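Local structure of sialidase B (Streptococcus pneumoniae serotype 4, 4XJW) at residues R272-K275 / L276-S279; V293-K296 / K297-K300. The protein cleaves terminal sialic acid residues from oligosaccharides, glycoproteins and glycolipids, acting as an intramolecular trans-sialidase. The protein carries 1 engineered substitution. All blocks are in the same frame, centred on the assembly; numbering follows the deposited sequence.

Contact 1 (272-279) and contact 2 (293-300) are local turns of the same chain on opposite sides of its centre, about 44 Å apart from centre to centre. In both, an aspartate receives backbone N-H groups of the next few residues on its carboxylate while its own carbonyl oxygen accepts the N-H four residues on, weakly in contact 2. Contact 1 is a surface turn in the loop between strands 255-256 and 286-294, completed by a lysine-asparagine bond. Contact 2 closes the hairpin between strands 286-294 and 301-308 and is partly buried, Val293 and Asp295 inside and residues 296-299 exposed; a serine hydroxyl joins the bonding, and waters bridge Glu294 to Gly299.

Contact 1 of 2, residues R272-K275 / L276-S279; sequences RDNK and LKNS
Arg272 and Lys277 touch at the edge of an Asx motif that Asp273 sets up and that leads into a type I beta turn, in the long loop between strands 255-256 and 286-294. The carbonyl oxygen of Arg272 lies 3.9 Å from CD of Lys277, while the guanidinium leads off to the carbonyl oxygens of Leu641 and Asn639, tying the loop to that neighbouring segment. Asp273 organises the turn. Its CG is held between backbone N and carbonyl carbon (chi1 64°), which folds the carboxylate over the chain that follows. There OD2 takes the N-H of Leu276 at 2.9 Å, from above the carboxylate plane, and more weakly that of Lys275; OD1 rests against CB of Leu276. The carbonyl oxygen of Asp273 accepts N of Lys277, four residues on, at 3.0 Å, and CB, CG and CD of Lys277 pass alongside this same oxygen. Asn274 and Lys277 run side by side. The straight lysine chain carries NZ to 2.7 Å from OD1 of Asn274, tilted 33° from the carbonyl plane, and NZ is gripped again by the carbonyl oxygen of Arg638. Lys275 bends at its last two torsions, bringing CE to 4.0 Å from CD2 of Leu276, and water 1 links its carbonyl oxygen to N of Asn278. The type I turn ends where O of Leu276 receives N of Ser279 at 2.8 Å and OG of Ser279 at 2.7 Å, the latter in the carbonyl plane, on a lone pair.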
loop_
_atom_site.group_PDB
_atom_site.type_symbol
_atom_site.label_atom_id
_atom_site.label_comp_id
_atom_site.label_asym_id
_atom_site.label_seq_id
_atom_site.Cartn_x
_atom_site.Cartn_y
_atom_site.Cartn_z
ATOM N N ARG A 272 5.563 -15.376 5.367
ATOM C CA ARG A 272 5.917 -14.372 6.372
ATOM C C ARG A 272 6.967 -14.871 7.377
ATOM O O ARG A 272 7.355 -14.148 8.287
ATOM C CB ARG A 272 4.662 -13.890 7.108
ATOM C CG ARG A 272 3.490 -13.523 6.180
ATOM C CD ARG A 272 2.433 -12.644 6.876
ATOM N NE ARG A 272 3.041 -11.355 7.183
ATOM C CZ ARG A 272 3.496 -11.020 8.389
ATOM N NH1 ARG A 272 3.318 -11.833 9.415
ATOM N NH2 ARG A 272 4.106 -9.858 8.578
ATOM N N ASP A 273 7.431 -16.110 7.232
ATOM C CA ASP A 273 8.459 -16.628 8.147
ATOM C C ASP A 273 9.836 -16.027 7.877
ATOM O O ASP A 273 10.084 -15.480 6.810
ATOM C CB ASP A 273 8.538 -18.134 8.014
ATOM C CG ASP A 273 8.987 -18.549 6.649
ATOM O OD1 ASP A 273 8.113 -18.597 5.744
ATOM O OD2 ASP A 273 10.204 -18.800 6.468
ATOM N N ASN A 274 10.754 -16.173 8.831
ATOM C CA ASN A 274 12.069 -15.557 8.692
ATOM C C ASN A 274 13.039 -16.238 7.720
ATOM O O ASN A 274 14.098 -15.687 7.433
ATOM C CB ASN A 274 12.748 -15.362 10.060
ATOM C CG ASN A 274 12.071 -14.301 10.901
ATOM O OD1 ASN A 274 11.364 -13.429 10.383
ATOM N ND2 ASN A 274 12.277 -14.371 12.209
ATOM N N LYS A 275 12.715 -17.433 7.234
ATOM C CA LYS A 275 13.554 -18.025 6.193
ATOM C C LYS A 275 13.150 -17.523 4.803
ATOM O O LYS A 275 14.001 -17.179 3.981
ATOM C CB LYS A 275 13.551 -19.566 6.238
ATOM C CG LYS A 275 14.401 -20.192 5.133
ATOM C CD LYS A 275 14.406 -21.731 5.166
ATOM C CE LYS A 275 13.372 -22.324 4.207
ATOM N NZ LYS A 275 12.117 -22.746 4.893
ATOM N N LEU A 276 11.844 -17.446 4.566
ATOM C CA LEU A 276 11.317 -17.207 3.221
ATOM C C LEU A 276 10.784 -15.804 2.906
ATOM O O LEU A 276 10.571 -15.499 1.744
ATOM C CB LEU A 276 10.203 -18.220 2.929
ATOM C CG LEU A 276 10.618 -19.683 2.820
ATOM C CD1 LEU A 276 9.387 -20.547 2.658
ATOM C CD2 LEU A 276 11.569 -19.874 1.652
ATOM N N LYS A 277 10.539 -14.973 3.915
ATOM C CA LYS A 277 9.847 -13.691 3.663
ATOM C C LYS A 277 10.550 -12.750 2.671
ATOM O O LYS A 277 9.894 -11.920 2.054
ATOM C CB LYS A 277 9.494 -12.946 4.961
ATOM C CG LYS A 277 10.670 -12.313 5.680
ATOM C CD LYS A 277 10.289 -11.879 7.096
ATOM C CE LYS A 277 11.497 -11.259 7.807
ATOM N NZ LYS A 277 11.238 -10.943 9.237
ATOM N N ASN A 278 11.863 -12.869 2.489
ATOM C CA ASN A 278 12.547 -12.072 1.464
ATOM C C ASN A 278 12.513 -12.650 0.054
ATOM O O ASN A 278 13.095 -12.063 -0.881
ATOM C CB ASN A 278 13.994 -11.768 1.864
ATOM C CG ASN A 278 14.083 -10.761 2.976
ATOM O OD1 ASN A 278 13.161 -9.970 3.189
ATOM N ND2 ASN A 278 15.200 -10.777 3.697
ATOM N N SER A 279 11.824 -13.778 -0.109
ATOM C CA SER A 279 11.578 -14.319 -1.438
ATOM C C SER A 279 10.978 -13.227 -2.305
ATOM O O SER A 279 10.070 -12.495 -1.871
ATOM C CB SER A 279 10.631 -15.516 -1.401
ATOM O OG SER A 279 11.216 -16.592 -0.680
HETATM O O HOH W 1 14.035 -14.361 3.793
#

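Contact 2 of 2, residues V293-K296 / K297-K300; sequences VEDK and KSGK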
loop_
_atom_site.group_PDB
_atom_site.type_symbol
_atom_site.label_atom_id
_atom_site.label_comp_id
_atom_site.label_asym_id
_atom_site.label_seq_id
_atom_site.Cartn_x
_atom_site.Cartn_y
_atom_site.Cartn_z
ATOM N N VAL A 293 -2.737 13.400 -12.539
ATOM C CA VAL A 293 -3.149 14.789 -12.662
ATOM C C VAL A 293 -4.250 14.873 -13.708
ATOM O O VAL A 293 -4.384 13.983 -14.554
ATOM C CB VAL A 293 -1.946 15.678 -13.060
ATOM C CG1 VAL A 293 -1.673 15.539 -14.546
ATOM C CG2 VAL A 293 -2.222 17.133 -12.715
ATOM N N GLU A 294 -5.074 15.912 -13.627
ATOM C CA GLU A 294 -6.059 16.150 -14.683
ATOM C C GLU A 294 -5.644 17.363 -15.490
ATOM O O GLU A 294 -5.222 18.374 -14.923
ATOM C CB GLU A 294 -7.467 16.327 -14.119
ATOM C CG GLU A 294 -8.539 16.486 -15.212
ATOM C CD GLU A 294 -9.951 16.376 -14.664
ATOM O OE1 GLU A 294 -10.271 17.123 -13.721
ATOM O OE2 GLU A 294 -10.727 15.532 -15.168
ATOM N N ASP A 295 -5.762 17.257 -16.813
ATOM C CA ASP A 295 -5.394 18.342 -17.718
ATOM C C ASP A 295 -6.615 19.139 -18.149
ATOM O O ASP A 295 -7.566 18.578 -18.685
ATOM C CB ASP A 295 -4.668 17.780 -18.941
ATOM C CG ASP A 295 -4.399 18.835 -19.994
ATOM O OD1 ASP A 295 -4.022 19.968 -19.622
ATOM O OD2 ASP A 295 -4.552 18.513 -21.187
ATOM N N LYS A 296 -6.584 20.451 -17.930
ATOM C CA LYS A 296 -7.712 21.293 -18.325
ATOM C C LYS A 296 -7.821 21.457 -19.835
ATOM O O LYS A 296 -8.924 21.493 -20.387
ATOM C CB LYS A 296 -7.630 22.659 -17.644
ATOM C CG LYS A 296 -8.096 22.647 -16.203
ATOM C CD LYS A 296 -7.903 24.010 -15.552
ATOM C CE LYS A 296 -6.433 24.383 -15.497
ATOM N NZ LYS A 296 -6.201 25.642 -14.735
ATOM N N LYS A 297 -6.684 21.538 -20.515
ATOM C CA LYS A 297 -6.697 21.751 -21.961
ATOM C C LYS A 297 -7.432 20.639 -22.711
ATOM O O LYS A 297 -8.438 20.890 -23.382
ATOM C CB LYS A 297 -5.275 21.901 -22.507
ATOM C CG LYS A 297 -5.234 22.312 -23.974
ATOM C CD LYS A 297 -3.811 22.444 -24.480
ATOM C CE LYS A 297 -3.065 23.586 -23.794
ATOM N NZ LYS A 297 -1.705 23.803 -24.383
ATOM N N SER A 298 -6.926 19.416 -22.599
ATOM C CA SER A 298 -7.502 18.276 -23.305
ATOM C C SER A 298 -8.682 17.693 -22.542
ATOM O O SER A 298 -9.539 17.032 -23.127
ATOM C CB SER A 298 -6.453 17.182 -23.523
ATOM O OG SER A 298 -5.993 16.645 -22.286
ATOM N N GLY A 299 -8.721 17.925 -21.232
ATOM C CA GLY A 299 -9.694 17.266 -20.369
ATOM C C GLY A 299 -9.279 15.862 -19.957
ATOM O O GLY A 299 -10.007 15.210 -19.206
ATOM N N LYS A 300 -8.124 15.398 -20.447
ATOM C CA LYS A 300 -7.649 14.049 -20.158
ATOM C C LYS A 300 -7.124 13.925 -18.727
ATOM O O LYS A 300 -6.656 14.889 -18.120
ATOM C CB LYS A 300 -6.543 13.624 -21.134
ATOM C CG LYS A 300 -6.987 13.473 -22.588
ATOM C CD LYS A 300 -5.837 12.981 -23.456
ATOM C CE LYS A 300 -6.244 12.892 -24.925
ATOM N NZ LYS A 300 -5.096 12.518 -25.799
HETATM O O HOH W 2 -10.155 13.678 -17.037
HETATM O O HOH W 3 -12.149 16.819 -17.878
#
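Asp295 and Lys300 close a beta-hairpin through a nearly straight backbone bond, N of Asp295 to O of Lys300 at 2.8 Å (172° at the hydrogen), while O of Asp295 takes N of Gly299 in a weaker, bent one. Behind this pair the hairpin continues as strands 286-294 and 301-308 of the sialidase beta-propeller, with Val293 bonded to Ile302. Gly299 completes the reversal with a left-handed backbone (phi 82°). Within the loop Asp295 forms an Asx motif: its CG lies anti to the backbone N (chi1 173°), which turns the carboxylate toward the N-H groups of Lys297 and Ser298. OD2 receives N of Ser298 at 2.9 Å from well above the carboxylate plane, and OG of Ser298 at 2.6 Å on the anti side, close to that plane. The hydroxyl of Ser484 also bonds to OD2, so this oxygen of a buried residue is amply satisfied; OD1 holds N of Lys297 only weakly. Ser298 in turn makes an ST turn, its OG accepting N of Lys300 at 3.1 Å. NZ of Lys296 bonds to the carbonyl oxygens of Leu460 and Ser463, NZ of Lys297 to that of Asp482. Glu294, whose side chain lies about 6 Å from the bound inhibitor, gives OE1 to N of Ser215. Its OE2 is bridged by water 2 to O of Gly299, the water standing 2.7 Å from each oxygen.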